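Local structure of Cys-Gly metallodipeptidase DUG1 (Saccharomyces cerevisiae, 4G1P) at residues Y100-V105 / V135-G140. The protein hydrolyses the dipeptide Cys-Gly as a zinc- or manganese-dependent dipeptidase and serves as the catalytic subunit of the glutathione-degrading DUG complex. Residues are numbered along the deposited sequence; the frame is centred on the assembly and turned at random.
Sequences YGHYDV and VTDDTG. With ZN (zinc ion), chain B.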
ATOM      1  N   TYR A 100      29.607  -3.481  17.741  1.00 18.43           N
ATOM      2  CA  TYR A 100      28.340  -3.978  17.219  1.00 16.04           C
ATOM      3  C   TYR A 100      27.904  -3.170  16.006  1.00 20.16           C
ATOM      4  O   TYR A 100      28.113  -1.947  15.948  1.00 19.18           O
ATOM      5  CB  TYR A 100      27.270  -3.865  18.293  1.00 15.89           C
ATOM      6  CG  TYR A 100      25.851  -3.853  17.770  1.00 18.88           C
ATOM      7  CD1 TYR A 100      25.244  -2.666  17.353  1.00 18.46           C
ATOM      8  CD2 TYR A 100      25.106  -5.021  17.724  1.00 18.03           C
ATOM      9  CE1 TYR A 100      23.962  -2.657  16.872  1.00 19.04           C
ATOM     10  CE2 TYR A 100      23.815  -5.016  17.263  1.00 19.07           C
ATOM     11  CZ  TYR A 100      23.249  -3.835  16.838  1.00 18.83           C
ATOM     12  OH  TYR A 100      21.962  -3.840  16.381  1.00 18.67           O
ATOM     13  N   GLY A 101      27.267  -3.859  15.059  1.00 19.21           N
ATOM     14  CA  GLY A 101      26.664  -3.239  13.892  1.00 15.42           C
ATOM     15  C   GLY A 101      25.656  -4.199  13.283  1.00 20.07           C
ATOM     16  O   GLY A 101      25.364  -5.259  13.847  1.00 21.97           O
ATOM     17  N   HIS A 102      25.115  -3.855  12.126  1.00 15.44           N
ATOM     18  CA  HIS A 102      24.136  -4.740  11.526  1.00 16.74           C
ATOM     19  C   HIS A 102      24.256  -4.821  10.024  1.00 17.84           C
ATOM     20  O   HIS A 102      24.484  -3.815   9.341  1.00 15.33           O
ATOM     21  CB  HIS A 102      22.712  -4.372  11.952  1.00 18.05           C
ATOM     22  CG  HIS A 102      22.207  -3.071  11.404  1.00 21.06           C
ATOM     23  ND1 HIS A 102      21.564  -2.973  10.187  1.00 16.45           N
ATOM     24  CD2 HIS A 102      22.197  -1.823  11.937  1.00 20.30           C
ATOM     25  CE1 HIS A 102      21.208  -1.715   9.983  1.00 17.69           C
ATOM     26  NE2 HIS A 102      21.577  -0.999  11.031  1.00 18.18           N
ATOM     27  N   TYR A 103      24.090  -6.034   9.514  1.00 16.42           N
ATOM     28  CA  TYR A 103      24.316  -6.282   8.103  1.00 14.66           C
ATOM     29  C   TYR A 103      23.056  -6.404   7.250  1.00 16.18           C
ATOM     30  O   TYR A 103      23.161  -6.523   6.032  1.00 19.05           O
ATOM     31  CB  TYR A 103      25.203  -7.497   7.917  1.00 12.88           C
ATOM     32  CG  TYR A 103      24.651  -8.792   8.452  1.00 18.14           C
ATOM     33  CD1 TYR A 103      23.710  -9.521   7.730  1.00 16.54           C
ATOM     34  CD2 TYR A 103      25.107  -9.325   9.664  1.00 17.72           C
ATOM     35  CE1 TYR A 103      23.210 -10.731   8.206  1.00 16.96           C
ATOM     36  CE2 TYR A 103      24.619 -10.533  10.142  1.00 18.75           C
ATOM     37  CZ  TYR A 103      23.667 -11.234   9.401  1.00 19.30           C
ATOM     38  OH  TYR A 103      23.174 -12.434   9.853  1.00 18.44           O
ATOM     39  N   ASP A 104      21.879  -6.394   7.873  1.00 15.15           N
ATOM     40  CA  ASP A 104      20.632  -6.368   7.120  1.00 15.12           C
ATOM     41  C   ASP A 104      20.360  -4.922   6.783  1.00 16.61           C
ATOM     42  O   ASP A 104      21.015  -4.037   7.331  1.00 15.17           O
ATOM     43  CB  ASP A 104      19.459  -6.971   7.899  1.00 15.23           C
ATOM     44  CG  ASP A 104      19.170  -6.231   9.200  1.00 20.43           C
ATOM     45  OD1 ASP A 104      20.081  -6.109  10.052  1.00 19.72           O
ATOM     46  OD2 ASP A 104      18.021  -5.772   9.382  1.00 22.18           O
ATOM     47  N   VAL A 105      19.404  -4.691   5.881  1.00 17.87           N
ATOM     48  CA  VAL A 105      19.144  -3.366   5.312  1.00 15.69           C
ATOM     49  C   VAL A 105      17.670  -3.172   4.980  1.00 15.59           C
ATOM     50  O   VAL A 105      16.948  -4.133   4.747  1.00 14.98           O
ATOM     51  CB  VAL A 105      19.943  -3.150   3.998  1.00 16.48           C
ATOM     52  CG1 VAL A 105      21.446  -3.127   4.256  1.00 13.16           C
ATOM     53  CG2 VAL A 105      19.598  -4.224   2.966  1.00 13.22           C
ATOM     54  N   VAL A 135      24.600   1.554   2.565  1.00 13.63           N
ATOM     55  CA  VAL A 135      25.974   2.030   2.577  1.00 15.81           C
ATOM     56  C   VAL A 135      26.303   2.841   3.839  1.00 16.90           C
ATOM     57  O   VAL A 135      27.414   2.768   4.347  1.00 16.22           O
ATOM     58  CB  VAL A 135      26.367   2.765   1.274  1.00 15.24           C
ATOM     59  CG1 VAL A 135      25.790   4.168   1.227  1.00 13.88           C
ATOM     60  CG2 VAL A 135      27.877   2.800   1.153  1.00 15.24           C
ATOM     61  N   THR A 136      25.326   3.574   4.366  1.00 16.98           N
ATOM     62  CA  THR A 136      25.501   4.235   5.657  1.00 16.09           C
ATOM     63  C   THR A 136      24.794   3.489   6.798  1.00 17.15           C
ATOM     64  O   THR A 136      25.196   3.588   7.950  1.00 21.55           O
ATOM     65  CB  THR A 136      25.042   5.714   5.633  1.00 16.88           C
ATOM     66  OG1 THR A 136      25.687   6.431   6.686  1.00 16.39           O
ATOM     67  CG2 THR A 136      23.544   5.833   5.831  1.00 16.65           C
ATOM     68  N   ASP A 137      23.756   2.730   6.477  1.00 17.09           N
ATOM     69  CA  ASP A 137      22.935   2.092   7.492  1.00 16.89           C
ATOM     70  C   ASP A 137      22.737   0.639   7.097  1.00 17.42           C
ATOM     71  O   ASP A 137      21.720   0.310   6.479  1.00 15.97           O
ATOM     72  CB  ASP A 137      21.587   2.826   7.573  1.00 15.66           C
ATOM     73  CG  ASP A 137      20.635   2.233   8.606  1.00 17.01           C
ATOM     74  OD1 ASP A 137      21.060   1.403   9.428  1.00 18.47           O
ATOM     75  OD2 ASP A 137      19.443   2.615   8.602  1.00 17.27           O
ATOM     76  N   ASP A 138      23.676  -0.242   7.452  1.00 15.50           N
ATOM     77  CA  ASP A 138      24.791   0.030   8.358  1.00 16.21           C
ATOM     78  C   ASP A 138      26.050  -0.677   7.838  1.00 15.30           C
ATOM     79  O   ASP A 138      26.992  -0.916   8.586  1.00 12.50           O
ATOM     80  CB  ASP A 138      24.444  -0.518   9.756  1.00 17.33           C
ATOM     81  CG  ASP A 138      25.486  -0.159  10.840  1.00 19.97           C
ATOM     82  OD1 ASP A 138      25.971   0.998  10.888  1.00 20.76           O
ATOM     83  OD2 ASP A 138      25.810  -1.044  11.655  1.00 17.35           O
ATOM     84  N   THR A 139      26.062  -1.016   6.554  1.00 15.46           N
ATOM     85  CA  THR A 139      27.122  -1.872   6.011  1.00 15.19           C
ATOM     86  C   THR A 139      28.496  -1.169   5.845  1.00 15.72           C
ATOM     87  O   THR A 139      29.543  -1.762   6.105  1.00 14.10           O
ATOM     88  CB  THR A 139      26.656  -2.554   4.702  1.00 14.39           C
ATOM     89  OG1 THR A 139      25.476  -3.312   4.976  1.00 13.15           O
ATOM     90  CG2 THR A 139      27.704  -3.482   4.162  1.00 12.19           C
ATOM     91  N   GLY A 140      28.485   0.092   5.430  1.00 13.92           N
ATOM     92  CA  GLY A 140      29.703   0.876   5.412  1.00 14.13           C
ATOM     93  C   GLY A 140      30.417   0.920   6.762  1.00 17.07           C
ATOM     94  O   GLY A 140      31.583   0.518   6.865  1.00 14.39           O
TER
HETATM   95 ZN    ZN B 501      18.055   1.528   9.594  1.00 21.94          ZN
HETATM   96  O   HOH W   1      23.624  -2.916   6.922  1.00 12.93           O
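In the dinuclear metal site of this M20-family peptidase, His102, at the C-terminal end of a strand in the central sheet of the catalytic domain, meets Asp137 and Asp138 in segment 135-140, which runs on as a long helix. A cis peptide bond joins the two aspartates and turns their carboxylates to different parts of the histidine. Asp137 OD2 binds the zinc ion at 2.0 Å, with Glu172 and His450 as further protein ligands. Asp137 is shared with a second zinc site, where Asp200 also binds; by similarity His102 is a ligand there too. Asp137 OD1 lies at the edge of the His102 ring, 2.9 Å from NE2, the carboxylate standing almost perpendicular to the imidazole (86°). The angle there is poor for a hydrogen bond, and the approach probably reflects two neighbours of one metal, since ND1 is the nitrogen that donates to Asp104 O. Asp138 works on backbone and ring together. Its CB sits over one face of the imidazole, 3.3 Å from the ring centroid, in a CH-pi contact, while CG, anti to the backbone N (chi1 -174°), carries OD2 round to the strand, where its anti lone pair receives His102 N at 2.9 Å. At another point on the rim, the ND1 bond to Asp104 O (3.1 Å) lies near the ring plane and helps fix the rotation of the imidazole. An alanine in place of His102 would probably leave Asp104 O without its ND1 donor, cost the second metal an expected ligand and open a gap beneath Asp138 CB. The loop that follows the strand is tied to the helix by one water with four partners: it donates to His102 O and Asp104 O, and accepts from Asp138 N and from Thr139 OG1, a hydroxyl also bonded to Lys45, at 2.7 Å from the water.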